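Long-range contact in dipicolinate synthase subunit B (Bacillus halodurans, PDB 3LQK), which probably takes part in making dipicolinic acid, the spore compound, as the flavoprotein-family B subunit of dipicolinate synthase: residues A[3-14]-A[31-42]. Residues are numbered along the deposited sequence; the frame is centred on the assembly and turned at random.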
HETATM    1  N   MSE A   3      10.470  26.855 -26.995  1.00 40.01           N
HETATM    2  CA  MSE A   3       9.233  26.170 -26.472  1.00 40.15           C
HETATM    3  C   MSE A   3       8.023  26.443 -27.391  1.00 38.82           C
HETATM    4  O   MSE A   3       7.528  27.572 -27.468  1.00 39.91           O
HETATM    5  CB  MSE A   3       8.950  26.666 -25.049  1.00 40.51           C
HETATM    6  CG  MSE A   3       7.756  26.086 -24.385  1.00 42.38           C
HETATM    7 SE   MSE A   3       7.777  26.290 -22.399  1.00 48.01          SE
HETATM    8  CE  MSE A   3       8.086  28.245 -22.360  1.00 43.52           C
ATOM      9  N   ASN A   4       7.549  25.414 -28.075  1.00 36.38           N
ATOM     10  CA  ASN A   4       6.548  25.576 -29.101  1.00 35.16           C
ATOM     11  C   ASN A   4       5.625  24.321 -29.193  1.00 32.66           C
ATOM     12  O   ASN A   4       6.085  23.219 -29.455  1.00 32.98           O
ATOM     13  CB  ASN A   4       7.270  25.861 -30.426  1.00 35.29           C
ATOM     14  CG  ASN A   4       6.330  25.953 -31.596  1.00 39.48           C
ATOM     15  OD1 ASN A   4       5.177  26.329 -31.446  1.00 44.63           O
ATOM     16  ND2 ASN A   4       6.822  25.608 -32.793  1.00 44.76           N
ATOM     17  N   PHE A   5       4.330  24.505 -28.954  1.00 29.07           N
ATOM     18  CA  PHE A   5       3.398  23.421 -28.916  1.00 26.83           C
ATOM     19  C   PHE A   5       2.552  23.346 -30.176  1.00 25.04           C
ATOM     20  O   PHE A   5       1.491  22.734 -30.173  1.00 22.28           O
ATOM     21  CB  PHE A   5       2.477  23.600 -27.714  1.00 27.85           C
ATOM     22  CG  PHE A   5       3.184  23.562 -26.392  1.00 28.66           C
ATOM     23  CD1 PHE A   5       3.984  22.481 -26.043  1.00 33.30           C
ATOM     24  CD2 PHE A   5       3.069  24.589 -25.504  1.00 29.18           C
ATOM     25  CE1 PHE A   5       4.662  22.451 -24.812  1.00 32.08           C
ATOM     26  CE2 PHE A   5       3.726  24.542 -24.259  1.00 28.38           C
ATOM     27  CZ  PHE A   5       4.508  23.487 -23.923  1.00 29.22           C
ATOM     28  N   ALA A   6       2.992  24.013 -31.237  1.00 23.68           N
ATOM     29  CA  ALA A   6       2.328  23.939 -32.538  1.00 23.72           C
ATOM     30  C   ALA A   6       1.964  22.512 -32.931  1.00 23.00           C
ATOM     31  O   ALA A   6       2.801  21.638 -32.931  1.00 22.91           O
ATOM     32  CB  ALA A   6       3.250  24.592 -33.675  1.00 23.72           C
ATOM     33  N   GLY A   7       0.710  22.266 -33.257  1.00 23.28           N
ATOM     34  CA  GLY A   7       0.328  20.904 -33.681  1.00 23.84           C
ATOM     35  C   GLY A   7      -0.004  19.966 -32.533  1.00 24.15           C
ATOM     36  O   GLY A   7      -0.334  18.792 -32.765  1.00 26.43           O
ATOM     37  N   LYS A   8       0.109  20.430 -31.295  1.00 22.43           N
ATOM     38  CA  LYS A   8      -0.055  19.524 -30.161  1.00 21.40           C
ATOM     39  C   LYS A   8      -1.448  19.676 -29.586  1.00 19.69           C
ATOM     40  O   LYS A   8      -1.961  20.798 -29.452  1.00 19.73           O
ATOM     41  CB  LYS A   8       0.955  19.799 -29.062  1.00 21.69           C
ATOM     42  CG  LYS A   8       2.446  19.827 -29.514  1.00 24.66           C
ATOM     43  CD  LYS A   8       3.034  18.421 -29.580  1.00 27.31           C
ATOM     44  CE  LYS A   8       4.425  18.443 -30.196  1.00 29.98           C
ATOM     45  NZ  LYS A   8       4.721  17.031 -30.576  1.00 36.43           N
ATOM     46  N   HIS A   9      -2.012  18.520 -29.253  1.00 17.64           N
ATOM     47  CA  HIS A   9      -3.345  18.443 -28.691  0.50 16.80           C
ATOM     48  C   HIS A   9      -3.196  18.158 -27.202  1.00 15.77           C
ATOM     49  O   HIS A   9      -2.786  17.109 -26.801  1.00 14.91           O
ATOM     50  CB  HIS A   9      -4.205  17.401 -29.443  0.50 16.70           C
ATOM     51  CG  HIS A   9      -5.667  17.489 -29.126  0.50 16.60           C
ATOM     52  ND1 HIS A   9      -6.587  16.585 -29.608  0.50 18.87           N
ATOM     53  CD2 HIS A   9      -6.353  18.345 -28.323  0.50 16.08           C
ATOM     54  CE1 HIS A   9      -7.781  16.893 -29.133  0.50 19.88           C
ATOM     55  NE2 HIS A   9      -7.661  17.949 -28.340  0.50 18.88           N
ATOM     56  N   VAL A  10      -3.477  19.170 -26.393  1.00 14.67           N
ATOM     57  CA  VAL A  10      -3.315  19.100 -24.949  1.00 14.35           C
ATOM     58  C   VAL A  10      -4.693  19.187 -24.313  1.00 15.18           C
ATOM     59  O   VAL A  10      -5.515  20.035 -24.674  1.00 16.34           O
ATOM     60  CB  VAL A  10      -2.507  20.281 -24.462  1.00 15.17           C
ATOM     61  CG1 VAL A  10      -2.390  20.290 -22.920  1.00 13.35           C
ATOM     62  CG2 VAL A  10      -1.137  20.327 -25.170  1.00 12.95           C
ATOM     63  N   GLY A  11      -5.002  18.257 -23.431  1.00 14.30           N
ATOM     64  CA  GLY A  11      -6.208  18.282 -22.685  1.00 12.31           C
ATOM     65  C   GLY A  11      -5.922  19.040 -21.406  1.00 12.80           C
ATOM     66  O   GLY A  11      -4.822  18.937 -20.850  1.00 13.87           O
ATOM     67  N   PHE A  12      -6.902  19.784 -20.915  1.00 11.83           N
ATOM     68  CA  PHE A  12      -6.738  20.632 -19.699  1.00 12.67           C
ATOM     69  C   PHE A  12      -7.965  20.429 -18.822  1.00 13.24           C
ATOM     70  O   PHE A  12      -9.029  21.003 -19.032  1.00 13.09           O
ATOM     71  CB  PHE A  12      -6.568  22.096 -20.104  1.00 12.50           C
ATOM     72  CG  PHE A  12      -5.860  22.945 -19.095  1.00 14.28           C
ATOM     73  CD1 PHE A  12      -4.744  23.660 -19.465  1.00 13.03           C
ATOM     74  CD2 PHE A  12      -6.345  23.079 -17.787  1.00 14.15           C
ATOM     75  CE1 PHE A  12      -4.084  24.472 -18.548  1.00 12.92           C
ATOM     76  CE2 PHE A  12      -5.678  23.860 -16.844  1.00 14.95           C
ATOM     77  CZ  PHE A  12      -4.558  24.568 -17.228  1.00 14.93           C
ATOM     78  N   GLY A  13      -7.814  19.546 -17.866  1.00 13.88           N
ATOM     79  CA  GLY A  13      -8.844  19.281 -16.881  1.00 14.32           C
ATOM     80  C   GLY A  13      -8.719  20.054 -15.598  1.00 13.86           C
ATOM     81  O   GLY A  13      -7.635  20.237 -15.035  1.00 14.89           O
ATOM     82  N   LEU A  14      -9.871  20.503 -15.138  1.00 14.29           N
ATOM     83  CA  LEU A  14     -10.030  21.332 -13.953  1.00 13.71           C
ATOM     84  C   LEU A  14     -10.796  20.551 -12.934  1.00 13.59           C
ATOM     85  O   LEU A  14     -11.887  19.974 -13.218  1.00 10.73           O
ATOM     86  CB  LEU A  14     -10.791  22.579 -14.345  1.00 13.85           C
ATOM     87  CG  LEU A  14     -10.196  23.308 -15.571  1.00 16.32           C
ATOM     88  CD1 LEU A  14     -11.223  24.229 -16.270  1.00 21.06           C
ATOM     89  CD2 LEU A  14      -9.028  24.136 -15.105  1.00 18.70           C
ATOM     90  N   LEU A  31      -0.877  28.232 -23.242  1.00 14.18           N
ATOM     91  CA  LEU A  31      -0.697  27.075 -24.115  1.00 14.07           C
ATOM     92  C   LEU A  31      -1.276  27.368 -25.493  1.00 14.47           C
ATOM     93  O   LEU A  31      -0.661  27.028 -26.468  1.00 13.61           O
ATOM     94  CB  LEU A  31      -1.343  25.815 -23.533  1.00 13.58           C
ATOM     95  CG  LEU A  31      -0.869  25.272 -22.197  1.00 13.82           C
ATOM     96  CD1 LEU A  31      -1.645  23.949 -21.869  1.00 12.78           C
ATOM     97  CD2 LEU A  31       0.652  25.089 -22.316  1.00 17.12           C
ATOM     98  N   VAL A  32      -2.467  27.975 -25.564  1.00 14.96           N
ATOM     99  CA  VAL A  32      -3.095  28.285 -26.868  1.00 14.93           C
ATOM    100  C   VAL A  32      -2.200  29.285 -27.616  1.00 16.03           C
ATOM    101  O   VAL A  32      -1.972  29.173 -28.811  1.00 14.91           O
ATOM    102  CB  VAL A  32      -4.573  28.862 -26.698  1.00 15.19           C
ATOM    103  CG1 VAL A  32      -5.133  29.430 -28.010  1.00 15.67           C
ATOM    104  CG2 VAL A  32      -5.506  27.821 -26.158  1.00 13.49           C
ATOM    105  N   GLU A  33      -1.652  30.237 -26.895  1.00 17.05           N
ATOM    106  CA  GLU A  33      -0.754  31.239 -27.496  1.00 18.32           C
ATOM    107  C   GLU A  33       0.542  30.650 -27.990  1.00 18.75           C
ATOM    108  O   GLU A  33       1.091  31.146 -28.953  1.00 18.01           O
ATOM    109  CB  GLU A  33      -0.390  32.303 -26.470  1.00 19.73           C
ATOM    110  CG  GLU A  33      -1.539  33.200 -26.094  1.00 22.94           C
ATOM    111  CD  GLU A  33      -1.222  34.119 -24.884  1.00 27.05           C
ATOM    112  OE1 GLU A  33      -0.099  34.071 -24.256  1.00 29.36           O
ATOM    113  OE2 GLU A  33      -2.146  34.882 -24.565  1.00 25.33           O
ATOM    114  N   LEU A  34       1.030  29.602 -27.326  1.00 18.85           N
ATOM    115  CA  LEU A  34       2.173  28.826 -27.793  1.00 19.88           C
ATOM    116  C   LEU A  34       1.826  27.764 -28.895  1.00 20.27           C
ATOM    117  O   LEU A  34       2.676  26.953 -29.293  1.00 21.40           O
ATOM    118  CB  LEU A  34       2.761  28.109 -26.586  1.00 20.45           C
ATOM    119  CG  LEU A  34       3.439  28.979 -25.524  1.00 22.04           C
ATOM    120  CD1 LEU A  34       3.621  28.186 -24.203  1.00 23.26           C
ATOM    121  CD2 LEU A  34       4.761  29.424 -26.036  1.00 23.70           C
ATOM    122  N   GLY A  35       0.565  27.721 -29.317  1.00 19.03           N
ATOM    123  CA  GLY A  35       0.145  26.966 -30.478  1.00 18.29           C
ATOM    124  C   GLY A  35      -0.616  25.668 -30.202  1.00 17.82           C
ATOM    125  O   GLY A  35      -0.944  24.936 -31.134  1.00 15.79           O
ATOM    126  N   ALA A  36      -0.817  25.332 -28.936  1.00 16.25           N
ATOM    127  CA  ALA A  36      -1.441  24.060 -28.626  1.00 15.96           C
ATOM    128  C   ALA A  36      -2.915  24.178 -28.984  1.00 16.39           C
ATOM    129  O   ALA A  36      -3.508  25.256 -28.874  1.00 15.19           O
ATOM    130  CB  ALA A  36      -1.287  23.723 -27.134  1.00 15.89           C
ATOM    131  N   LYS A  37      -3.487  23.068 -29.405  1.00 16.84           N
ATOM    132  CA  LYS A  37      -4.919  22.883 -29.423  1.00 17.79           C
ATOM    133  C   LYS A  37      -5.357  22.320 -28.053  1.00 16.40           C
ATOM    134  O   LYS A  37      -4.972  21.217 -27.682  1.00 15.80           O
ATOM    135  CB  LYS A  37      -5.281  21.888 -30.516  1.00 19.04           C
ATOM    136  CG  LYS A  37      -6.798  21.706 -30.638  1.00 23.97           C
ATOM    137  CD  LYS A  37      -7.252  20.519 -31.590  1.00 29.60           C
ATOM    138  CE  LYS A  37      -7.375  20.892 -33.067  1.00 32.34           C
ATOM    139  NZ  LYS A  37      -7.974  19.707 -33.800  1.00 32.21           N
ATOM    140  N   VAL A  38      -6.118  23.119 -27.305  1.00 15.44           N
ATOM    141  CA  VAL A  38      -6.443  22.805 -25.936  1.00 15.00           C
ATOM    142  C   VAL A  38      -7.899  22.420 -25.812  1.00 15.04           C
ATOM    143  O   VAL A  38      -8.812  23.230 -26.103  1.00 13.37           O
ATOM    144  CB  VAL A  38      -6.130  23.946 -24.995  1.00 15.15           C
ATOM    145  CG1 VAL A  38      -6.334  23.505 -23.551  1.00 15.77           C
ATOM    146  CG2 VAL A  38      -4.632  24.460 -25.252  1.00 15.02           C
ATOM    147  N   THR A  39      -8.102  21.190 -25.334  1.00 14.30           N
ATOM    148  CA  THR A  39      -9.421  20.709 -24.996  1.00 13.59           C
ATOM    149  C   THR A  39      -9.675  20.744 -23.504  1.00 13.84           C
ATOM    150  O   THR A  39      -8.988  20.033 -22.754  1.00 14.18           O
ATOM    151  CB  THR A  39      -9.598  19.296 -25.487  1.00 13.49           C
ATOM    152  OG1 THR A  39      -9.475  19.307 -26.909  1.00 16.29           O
ATOM    153  CG2 THR A  39     -11.010  18.718 -25.078  1.00 10.52           C
ATOM    154  N   PRO A  40     -10.664  21.534 -23.053  1.00 13.71           N
ATOM    155  CA  PRO A  40     -10.991  21.550 -21.625  1.00 14.01           C
ATOM    156  C   PRO A  40     -11.830  20.337 -21.199  1.00 13.88           C
ATOM    157  O   PRO A  40     -12.744  19.891 -21.944  1.00 14.60           O
ATOM    158  CB  PRO A  40     -11.779  22.859 -21.439  1.00 14.25           C
ATOM    159  CG  PRO A  40     -11.750  23.533 -22.806  1.00 14.66           C
ATOM    160  CD  PRO A  40     -11.534  22.458 -23.796  1.00 14.10           C
ATOM    161  N   PHE A  41     -11.484  19.800 -20.043  1.00 12.62           N
ATOM    162  CA  PHE A  41     -12.233  18.728 -19.383  1.00 12.63           C
ATOM    163  C   PHE A  41     -12.695  19.199 -17.998  1.00 11.78           C
ATOM    164  O   PHE A  41     -11.926  19.831 -17.274  1.00 12.73           O
ATOM    165  CB  PHE A  41     -11.350  17.512 -19.160  1.00 11.98           C
ATOM    166  CG  PHE A  41     -11.015  16.730 -20.396  1.00 11.55           C
ATOM    167  CD1 PHE A  41     -11.462  15.446 -20.547  1.00 12.28           C
ATOM    168  CD2 PHE A  41     -10.146  17.240 -21.336  1.00 11.44           C
ATOM    169  CE1 PHE A  41     -11.114  14.693 -21.661  1.00 13.29           C
ATOM    170  CE2 PHE A  41      -9.836  16.522 -22.482  1.00 14.11           C
ATOM    171  CZ  PHE A  41     -10.326  15.243 -22.641  1.00 12.45           C
ATOM    172  N   VAL A  42     -13.929  18.906 -17.618  1.00 13.28           N
ATOM    173  CA  VAL A  42     -14.475  19.346 -16.331  1.00 13.61           C
ATOM    174  C   VAL A  42     -15.218  18.202 -15.657  1.00 15.18           C
ATOM    175  O   VAL A  42     -15.420  17.162 -16.254  1.00 14.31           O
ATOM    176  CB  VAL A  42     -15.390  20.578 -16.456  1.00 15.78           C
ATOM    177  CG1 VAL A  42     -14.588  21.859 -16.860  1.00 10.96           C
ATOM    178  CG2 VAL A  42     -16.582  20.301 -17.371  1.00 13.94           C
TER
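The backbone N-H of K37 meets O of K8 at 2.7 Å (152° at the hydrogen), the first rung where strands 9-13 and 37-41 pair in parallel; the N-H of V10 then goes to K37 O, and V10 O takes T39 N. In one of two H9 conformers, CG anti to the backbone N (chi1 -167°) carries the imidazole across toward T39, and NE2 meets T39 OG1 at 2.7 Å, the hydroxyl at the ring edge, in its plane. In that conformer K37 lays its aliphatic CD over one H9 face, 4.1 Å from the ring centroid, a CH-pi contact. CE2 of F41 comes 4.0 Å from CA of G11, where a CB would be jammed against that ring atom. On the other face, L31 of the connecting helix puts CD1 3.9 Å from both V10 CG1 and F12 CD1, while its CD2 meets F5 CE2. F5 also gives its backbone N-H to L34 O (3.0 Å) and sets its ring beside L34; an alanine here would probably leave the methyls of L31 and L34 without their aromatic partner. G35, at positive phi, ends the helix in a Schellman motif; a side chain there would collide with L34 O, so glycine fits. Backbone bonds thus fix the parallel register of edge strand 37-41, while L31 packs the helix of this beta-alpha-beta unit against V10 and F12.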